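Local coordinates for isochorismatase family protein (Enterococcus faecalis, PDB 2A67), which is of unknown specific function but, as a member of the isochorismatase family related to nicotinamidases, is probably a hydrolase, at residues V101-I106 with G126-M131; T118-H123 with G159-F164. All blocks are in the same frame, centred on the assembly; numbering follows the deposited sequence.

Contact 1: residues V101-I106 with G126-M131; sequences VQTLEI and GYTCLM
L104 and Y127 form the apolar centre, beside helices 92-98 and 111-125. The CD1 methyl of L104 approaches the tyrosine ring obliquely in an off-centre CH-pi contact, 4.3 Å from the centroid of the Y127 ring. With chi1 at -65° the branch of L104 lies beside its own backbone N, which carries CD1 toward the tyrosine, while A122 of helix 111-125 packs on the same leucine. Farther along this face I106 CD1 rests 4.1 Å from C129 SG, and the selenomethionine M131 bends at chi3 (-93°) to bring its CE methyl next to the I106 carbonyl.

The other face bears T103, E105, T128 and L130. T103 CG2 meets L130 CD1 at 3.5 Å, a tight methyl pair, and T103 runs alongside T128 in the same direction, its OG1 near T128 CB. E105 extends from this face to T132 OG1, Y40 and the arginines R5 and R36.

Between the faces runs a parallel pairing, with T103, L104 and E105 opposite T128, C129 and L130 and the strand axes 27° apart. Its four bonds alternate: the N-H groups of T128 and L130 reach the carbonyls of Q102 and L104, and those of L104 and I106 the carbonyls of T128 and L130, all at 2.8-2.9 Å from N to O. At the start of the pairing the carbonyls of V101 and Q102 lie in the plane of the Y127 ring, at its edge; V101 O is 3.5 Å from Y127 CE1. G126, with positive phi, closes the preceding helix in a Schellman motif.

This is the strand pair of a beta-alpha-beta unit. Backbone bonds fix its register, the helix-facing side is apolar, and the buried carboxylate of E105 is probably kept ionised by its two arginines.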
ATOM      1  N   VAL D 101       2.473 -21.346   4.894  1.00 29.73           N
ATOM      2  CA  VAL D 101       3.466 -20.296   4.694  1.00 29.52           C
ATOM      3  C   VAL D 101       3.082 -19.130   5.562  1.00 30.80           C
ATOM      4  O   VAL D 101       1.944 -18.660   5.518  1.00 30.98           O
ATOM      5  CB  VAL D 101       3.602 -19.869   3.208  1.00 30.32           C
ATOM      6  CG1 VAL D 101       4.462 -18.579   3.036  1.00 26.04           C
ATOM      7  CG2 VAL D 101       4.181 -21.036   2.352  1.00 29.51           C
ATOM      8  N   GLN D 102       4.028 -18.673   6.384  1.00 28.94           N
ATOM      9  CA  GLN D 102       3.813 -17.510   7.196  1.00 30.01           C
ATOM     10  C   GLN D 102       4.747 -16.365   6.749  1.00 28.86           C
ATOM     11  O   GLN D 102       4.507 -15.210   7.060  1.00 30.60           O
ATOM     12  CB  GLN D 102       4.008 -17.912   8.700  1.00 31.46           C
ATOM     13  CG  GLN D 102       4.327 -16.778   9.710  1.00 37.98           C
ATOM     14  CD  GLN D 102       3.220 -15.702   9.796  1.00 44.44           C
ATOM     15  OE1 GLN D 102       3.493 -14.528  10.165  1.00 44.95           O
ATOM     16  NE2 GLN D 102       1.967 -16.097   9.449  1.00 44.86           N
ATOM     17  N   THR D 103       5.775 -16.682   5.968  1.00 27.56           N
ATOM     18  CA  THR D 103       6.840 -15.718   5.657  1.00 26.65           C
ATOM     19  C   THR D 103       6.933 -15.627   4.176  1.00 26.00           C
ATOM     20  O   THR D 103       6.989 -16.663   3.512  1.00 25.46           O
ATOM     21  CB  THR D 103       8.239 -16.158   6.295  1.00 26.67           C
ATOM     22  OG1 THR D 103       8.090 -16.161   7.700  1.00 27.62           O
ATOM     23  CG2 THR D 103       9.278 -15.154   6.055  1.00 25.78           C
ATOM     24  N   LEU D 104       6.960 -14.391   3.659  1.00 24.74           N
ATOM     25  CA  LEU D 104       6.972 -14.175   2.216  1.00 25.08           C
ATOM     26  C   LEU D 104       8.182 -13.347   1.922  1.00 24.39           C
ATOM     27  O   LEU D 104       8.333 -12.268   2.485  1.00 25.09           O
ATOM     28  CB  LEU D 104       5.731 -13.308   1.798  1.00 24.29           C
ATOM     29  CG  LEU D 104       4.391 -13.994   2.034  1.00 26.29           C
ATOM     30  CD1 LEU D 104       3.220 -13.025   1.729  1.00 25.09           C
ATOM     31  CD2 LEU D 104       4.350 -15.291   1.146  1.00 26.86           C
ATOM     32  N   GLU D 105       9.013 -13.830   1.013  1.00 24.90           N
ATOM     33  CA  GLU D 105      10.096 -13.023   0.428  1.00 26.40           C
ATOM     34  C   GLU D 105       9.610 -12.513  -0.936  1.00 26.19           C
ATOM     35  O   GLU D 105       9.401 -13.290  -1.854  1.00 27.26           O
ATOM     36  CB  GLU D 105      11.393 -13.839   0.228  1.00 26.13           C
ATOM     37  CG  GLU D 105      12.547 -12.977  -0.306  1.00 26.68           C
ATOM     38  CD  GLU D 105      13.874 -13.747  -0.421  1.00 29.10           C
ATOM     39  OE1 GLU D 105      14.059 -14.796   0.272  1.00 26.99           O
ATOM     40  OE2 GLU D 105      14.734 -13.258  -1.180  1.00 27.97           O
ATOM     41  N   ILE D 106       9.506 -11.202  -1.079  1.00 26.91           N
ATOM     42  CA  ILE D 106       8.814 -10.606  -2.228  1.00 26.41           C
ATOM     43  C   ILE D 106       9.749  -9.919  -3.214  1.00 26.96           C
ATOM     44  O   ILE D 106      10.679  -9.201  -2.836  1.00 25.55           O
ATOM     45  CB  ILE D 106       7.724  -9.621  -1.706  1.00 26.52           C
ATOM     46  CG1 ILE D 106       6.667 -10.415  -0.914  1.00 26.72           C
ATOM     47  CG2 ILE D 106       7.002  -8.861  -2.896  1.00 26.40           C
ATOM     48  CD1 ILE D 106       5.798  -9.619   0.060  1.00 27.05           C
ATOM     49  N   GLY D 126      -1.041 -10.241   8.070  1.00 25.72           N
ATOM     50  CA  GLY D 126      -0.367 -10.902   9.218  1.00 25.13           C
ATOM     51  C   GLY D 126       0.828 -11.715   8.735  1.00 26.61           C
ATOM     52  O   GLY D 126       1.423 -12.466   9.539  1.00 25.49           O
ATOM     53  N   TYR D 127       1.232 -11.591   7.466  1.00 23.91           N
ATOM     54  CA  TYR D 127       2.439 -12.325   7.004  1.00 24.81           C
ATOM     55  C   TYR D 127       3.662 -11.565   7.375  1.00 25.51           C
ATOM     56  O   TYR D 127       3.635 -10.316   7.443  1.00 25.41           O
ATOM     57  CB  TYR D 127       2.499 -12.621   5.473  1.00 25.30           C
ATOM     58  CG  TYR D 127       1.362 -13.473   5.001  1.00 26.29           C
ATOM     59  CD1 TYR D 127       1.420 -14.873   5.103  1.00 28.11           C
ATOM     60  CD2 TYR D 127       0.189 -12.879   4.475  1.00 29.79           C
ATOM     61  CE1 TYR D 127       0.347 -15.658   4.713  1.00 25.82           C
ATOM     62  CE2 TYR D 127      -0.906 -13.679   4.011  1.00 27.48           C
ATOM     63  CZ  TYR D 127      -0.800 -15.060   4.147  1.00 29.12           C
ATOM     64  OH  TYR D 127      -1.822 -15.906   3.746  1.00 31.00           O
ATOM     65  N   THR D 128       4.734 -12.329   7.634  1.00 24.99           N
ATOM     66  CA  THR D 128       6.071 -11.779   7.835  1.00 26.08           C
ATOM     67  C   THR D 128       6.740 -11.544   6.481  1.00 26.34           C
ATOM     68  O   THR D 128       6.896 -12.479   5.707  1.00 28.59           O
ATOM     69  CB  THR D 128       6.919 -12.721   8.809  1.00 25.45           C
ATOM     70  OG1 THR D 128       6.209 -12.805  10.052  1.00 27.39           O
ATOM     71  CG2 THR D 128       8.342 -12.177   8.996  1.00 27.93           C
ATOM     72  N   CYS D 129       7.096 -10.297   6.163  1.00 25.89           N
ATOM     73  CA  CYS D 129       7.594 -10.021   4.808  1.00 26.81           C
ATOM     74  C   CYS D 129       9.082  -9.745   4.836  1.00 26.52           C
ATOM     75  O   CYS D 129       9.584  -9.131   5.806  1.00 24.50           O
ATOM     76  CB  CYS D 129       6.838  -8.848   4.178  1.00 25.87           C
ATOM     77  SG  CYS D 129       5.081  -9.283   4.049  1.00 28.60           S
ATOM     78  N   LEU D 130       9.751 -10.233   3.782  1.00 25.32           N
ATOM     79  CA  LEU D 130      11.205 -10.112   3.566  1.00 25.90           C
ATOM     80  C   LEU D 130      11.451  -9.657   2.133  1.00 27.31           C
ATOM     81  O   LEU D 130      10.627  -9.876   1.289  1.00 27.14           O
ATOM     82  CB  LEU D 130      11.879 -11.477   3.728  1.00 25.03           C
ATOM     83  CG  LEU D 130      11.621 -12.188   5.081  1.00 24.48           C
ATOM     84  CD1 LEU D 130      12.176 -13.590   4.969  1.00 23.00           C
ATOM     85  CD2 LEU D 130      12.177 -11.429   6.285  1.00 23.35           C
HETATM   86  N   MSE D 131      12.595  -9.053   1.870  1.00 27.97           N
HETATM   87  CA  MSE D 131      12.974  -8.704   0.522  1.00 28.34           C
HETATM   88  C   MSE D 131      14.494  -8.748   0.314  1.00 27.79           C
HETATM   89  O   MSE D 131      15.249  -8.250   1.135  1.00 27.36           O
HETATM   90  CB  MSE D 131      12.507  -7.293   0.223  1.00 26.35           C
HETATM   91  CG  MSE D 131      12.794  -6.877  -1.199  1.00 29.42           C
HETATM   92 SE   MSE D 131      11.778  -5.241  -1.682  1.00 33.20          SE
HETATM   93  CE  MSE D 131      10.180  -6.054  -2.479  1.00 27.38           C
TER

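Contact 2: residues T118-H123 with G159-F164; sequences TIRMAH and GRFLTF
I119 leads the helical side of the contact, its two branches meeting two successive residues of the turn. Its CG2 methyl presses on the beta carbon of F161, 3.5 Å from F161 CB, and the side chains cross at about a right angle. The other branch ends in CD1, 3.7 Å from L162 CD2; that leucine holds its CG between its backbone N and carbonyl carbon (chi1 57°), from where the branch end swings back toward the helix. W157 of helix 146-157 touches both I119 and L162.

R120 comes next and lies across one face of the F161 ring. Its CG sits above that face in a CH-pi contact, 4.0 Å from the centroid of the F161 ring, and the extended chain then runs past the CZ end. Beyond it the guanidinium is inclined 54° to the ring, with F161 CE2 over one of its faces, 3.9 Å from R120 NH1. The charge is met elsewhere: R120 NE pairs with D116 of its own helix and with D116 of the second subunit, where T117 and the carbonyl of E112 also receive NH1.

In the alpha/beta fold of the isochorismatase family, helix 111-125 is the crossover between the neighbouring parallel strands 103-109 and 128-137. Here its flank receives the turn that leads from helix 146-157 into the short edge strand 163-164.

One turn after I119, H123 presents a ring face to the edge of F161. The pair is T-shaped, with H123 and F161 ring centroids 5.5 Å apart and planes at 83°, and F161 CD1 is 3.8 Å from H123 CG. The phenyl ring is thereby held by arginine over a face and histidine at its edge. The imidazole also stacks with H83 of the second subunit and meets Y88 of that subunit.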
ATOM      1  N   THR D 118       1.013  -5.370  -2.835  1.00 23.24           N
ATOM      2  CA  THR D 118       1.049  -6.735  -2.303  1.00 25.75           C
ATOM      3  C   THR D 118       1.838  -6.802  -0.910  1.00 24.96           C
ATOM      4  O   THR D 118       1.454  -7.542  -0.023  1.00 26.26           O
ATOM      5  CB  THR D 118       1.668  -7.661  -3.367  1.00 26.37           C
ATOM      6  OG1 THR D 118       0.867  -7.530  -4.582  1.00 29.76           O
ATOM      7  CG2 THR D 118       1.699  -9.156  -2.890  1.00 26.90           C
ATOM      8  N   ILE D 119       2.849  -5.961  -0.758  1.00 24.73           N
ATOM      9  CA  ILE D 119       3.674  -5.850   0.496  1.00 25.35           C
ATOM     10  C   ILE D 119       2.805  -5.285   1.639  1.00 25.25           C
ATOM     11  O   ILE D 119       2.690  -5.911   2.677  1.00 25.45           O
ATOM     12  CB  ILE D 119       4.902  -4.970   0.269  1.00 24.88           C
ATOM     13  CG1 ILE D 119       5.935  -5.742  -0.580  1.00 22.45           C
ATOM     14  CG2 ILE D 119       5.545  -4.512   1.646  1.00 24.82           C
ATOM     15  CD1 ILE D 119       7.053  -4.797  -1.083  1.00 20.27           C
ATOM     16  N   ARG D 120       2.123  -4.166   1.390  1.00 24.82           N
ATOM     17  CA  ARG D 120       1.198  -3.544   2.373  1.00 25.47           C
ATOM     18  C   ARG D 120       0.062  -4.473   2.712  1.00 25.65           C
ATOM     19  O   ARG D 120      -0.270  -4.627   3.889  1.00 26.05           O
ATOM     20  CB  ARG D 120       0.664  -2.189   1.883  1.00 25.93           C
ATOM     21  CG  ARG D 120       1.829  -1.233   1.566  1.00 24.61           C
ATOM     22  CD  ARG D 120       1.438   0.210   1.686  1.00 22.43           C
ATOM     23  NE  ARG D 120       2.329   1.033   0.833  1.00 21.67           N
ATOM     24  CZ  ARG D 120       2.748   2.263   1.131  1.00 21.78           C
ATOM     25  NH1 ARG D 120       2.389   2.870   2.278  1.00 20.45           N
ATOM     26  NH2 ARG D 120       3.536   2.908   0.267  1.00 21.99           N
HETATM   27  N   MSE D 121      -0.482  -5.147   1.700  1.00 23.46           N
HETATM   28  CA  MSE D 121      -1.519  -6.159   1.957  1.00 24.75           C
HETATM   29  C   MSE D 121      -1.019  -7.381   2.784  1.00 23.71           C
HETATM   30  O   MSE D 121      -1.680  -7.803   3.717  1.00 22.19           O
HETATM   31  CB  MSE D 121      -2.145  -6.606   0.615  1.00 26.48           C
HETATM   32  CG  MSE D 121      -3.347  -7.481   0.775  1.00 33.49           C
HETATM   33 SE   MSE D 121      -5.002  -6.519   1.405  1.00 49.44          SE
HETATM   34  CE  MSE D 121      -4.625  -5.045   1.022  1.00 18.97           C
ATOM     35  N   ALA D 122       0.076  -7.983   2.355  1.00 22.62           N
ATOM     36  CA  ALA D 122       0.593  -9.161   2.981  1.00 22.95           C
ATOM     37  C   ALA D 122       0.910  -8.786   4.439  1.00 22.31           C
ATOM     38  O   ALA D 122       0.569  -9.539   5.311  1.00 23.71           O
ATOM     39  CB  ALA D 122       1.858  -9.593   2.274  1.00 22.85           C
ATOM     40  N   HIS D 123       1.542  -7.643   4.685  1.00 21.83           N
ATOM     41  CA  HIS D 123       1.870  -7.254   6.083  1.00 23.96           C
ATOM     42  C   HIS D 123       0.539  -7.133   6.867  1.00 24.92           C
ATOM     43  O   HIS D 123       0.353  -7.587   8.034  1.00 22.04           O
ATOM     44  CB  HIS D 123       2.581  -5.894   6.099  1.00 22.79           C
ATOM     45  CG  HIS D 123       2.689  -5.328   7.488  1.00 25.24           C
ATOM     46  ND1 HIS D 123       1.672  -4.606   8.099  1.00 21.24           N
ATOM     47  CD2 HIS D 123       3.649  -5.504   8.429  1.00 26.02           C
ATOM     48  CE1 HIS D 123       2.045  -4.305   9.339  1.00 29.47           C
ATOM     49  NE2 HIS D 123       3.230  -4.852   9.565  1.00 22.90           N
ATOM     50  N   GLY D 159      11.629  -2.000   7.356  1.00 28.63           N
ATOM     51  CA  GLY D 159      11.326  -1.882   8.779  1.00 30.96           C
ATOM     52  C   GLY D 159       9.834  -1.790   9.057  1.00 32.42           C
ATOM     53  O   GLY D 159       9.297  -2.491   9.928  1.00 33.80           O
ATOM     54  N   ARG D 160       9.085  -1.000   8.283  1.00 32.77           N
ATOM     55  CA  ARG D 160       7.672  -0.935   8.630  1.00 30.11           C
ATOM     56  C   ARG D 160       6.806  -2.029   8.053  1.00 28.18           C
ATOM     57  O   ARG D 160       5.863  -2.491   8.725  1.00 27.00           O
ATOM     58  CB  ARG D 160       7.129   0.466   8.454  1.00 34.56           C
ATOM     59  CG  ARG D 160       6.994   0.869   7.112  1.00 36.44           C
ATOM     60  CD  ARG D 160       5.947   1.958   6.997  1.00 41.38           C
ATOM     61  NE  ARG D 160       6.227   3.141   7.809  1.00 40.61           N
ATOM     62  CZ  ARG D 160       7.323   3.889   7.815  1.00 41.02           C
ATOM     63  NH1 ARG D 160       8.403   3.623   7.064  1.00 42.88           N
ATOM     64  NH2 ARG D 160       7.320   4.947   8.614  1.00 43.20           N
ATOM     65  N   PHE D 161       7.151  -2.533   6.876  1.00 25.25           N
ATOM     66  CA  PHE D 161       6.380  -3.634   6.329  1.00 25.52           C
ATOM     67  C   PHE D 161       7.186  -4.921   6.189  1.00 24.68           C
ATOM     68  O   PHE D 161       6.591  -6.011   6.105  1.00 24.77           O
ATOM     69  CB  PHE D 161       5.791  -3.316   4.921  1.00 23.41           C
ATOM     70  CG  PHE D 161       4.825  -2.138   4.915  1.00 24.71           C
ATOM     71  CD1 PHE D 161       3.559  -2.251   5.459  1.00 26.11           C
ATOM     72  CD2 PHE D 161       5.188  -0.938   4.343  1.00 25.34           C
ATOM     73  CE1 PHE D 161       2.685  -1.142   5.476  1.00 26.42           C
ATOM     74  CE2 PHE D 161       4.319   0.173   4.348  1.00 28.50           C
ATOM     75  CZ  PHE D 161       3.081   0.072   4.945  1.00 24.29           C
ATOM     76  N   LEU D 162       8.504  -4.783   6.032  1.00 24.39           N
ATOM     77  CA  LEU D 162       9.354  -5.946   5.694  1.00 24.51           C
ATOM     78  C   LEU D 162      10.786  -5.711   6.202  1.00 24.96           C
ATOM     79  O   LEU D 162      11.134  -4.621   6.637  1.00 26.29           O
ATOM     80  CB  LEU D 162       9.313  -6.277   4.171  1.00 24.15           C
ATOM     81  CG  LEU D 162       9.720  -5.188   3.134  1.00 25.52           C
ATOM     82  CD1 LEU D 162      11.252  -4.923   3.195  1.00 26.42           C
ATOM     83  CD2 LEU D 162       9.342  -5.672   1.734  1.00 26.29           C
ATOM     84  N   THR D 163      11.588  -6.765   6.191  1.00 25.66           N
ATOM     85  CA  THR D 163      12.997  -6.648   6.488  1.00 24.15           C
ATOM     86  C   THR D 163      13.750  -6.898   5.212  1.00 23.66           C
ATOM     87  O   THR D 163      13.523  -7.929   4.581  1.00 23.44           O
ATOM     88  CB  THR D 163      13.424  -7.776   7.505  1.00 26.05           C
ATOM     89  OG1 THR D 163      12.598  -7.728   8.677  1.00 25.12           O
ATOM     90  CG2 THR D 163      14.928  -7.615   7.925  1.00 24.80           C
ATOM     91  N   PHE D 164      14.723  -6.035   4.887  1.00 23.90           N
ATOM     92  CA  PHE D 164      15.639  -6.327   3.797  1.00 24.20           C
ATOM     93  C   PHE D 164      16.656  -7.327   4.243  1.00 26.94           C
ATOM     94  O   PHE D 164      17.209  -7.189   5.316  1.00 23.73           O
ATOM     95  CB  PHE D 164      16.323  -5.069   3.289  1.00 24.64           C
ATOM     96  CG  PHE D 164      15.441  -4.315   2.288  1.00 24.18           C
ATOM     97  CD1 PHE D 164      15.480  -4.639   0.949  1.00 25.65           C
ATOM     98  CD2 PHE D 164      14.562  -3.339   2.742  1.00 24.79           C
ATOM     99  CE1 PHE D 164      14.588  -3.988   0.009  1.00 23.74           C
ATOM    100  CE2 PHE D 164      13.705  -2.647   1.831  1.00 26.80           C
ATOM    101  CZ  PHE D 164      13.757  -2.977   0.479  1.00 25.08           C
TER

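After three strands (5-10, 47-52 and 77-81) and two helices, the chain enters strand 103-109, then helix 111-125, then strand 128-137; contact 1 closes this beta-alpha-beta loop by pairing 101-106 with 126-131. Contact 2 starts inside that loop, at 118-123, and closes a longer one only after strand 128-137 and helix 146-157, at 159-164. The two loops therefore cross rather than nest. Their centres are about 8 Å apart, and they touch: a probable hydrogen bond joins M131 N to T163 O, and the carbonyl of F161 and the CB of L162 pack on C129. Together they tie helix 111-125 to strands 103-109 and 128-137 and to the edge strand 163-164.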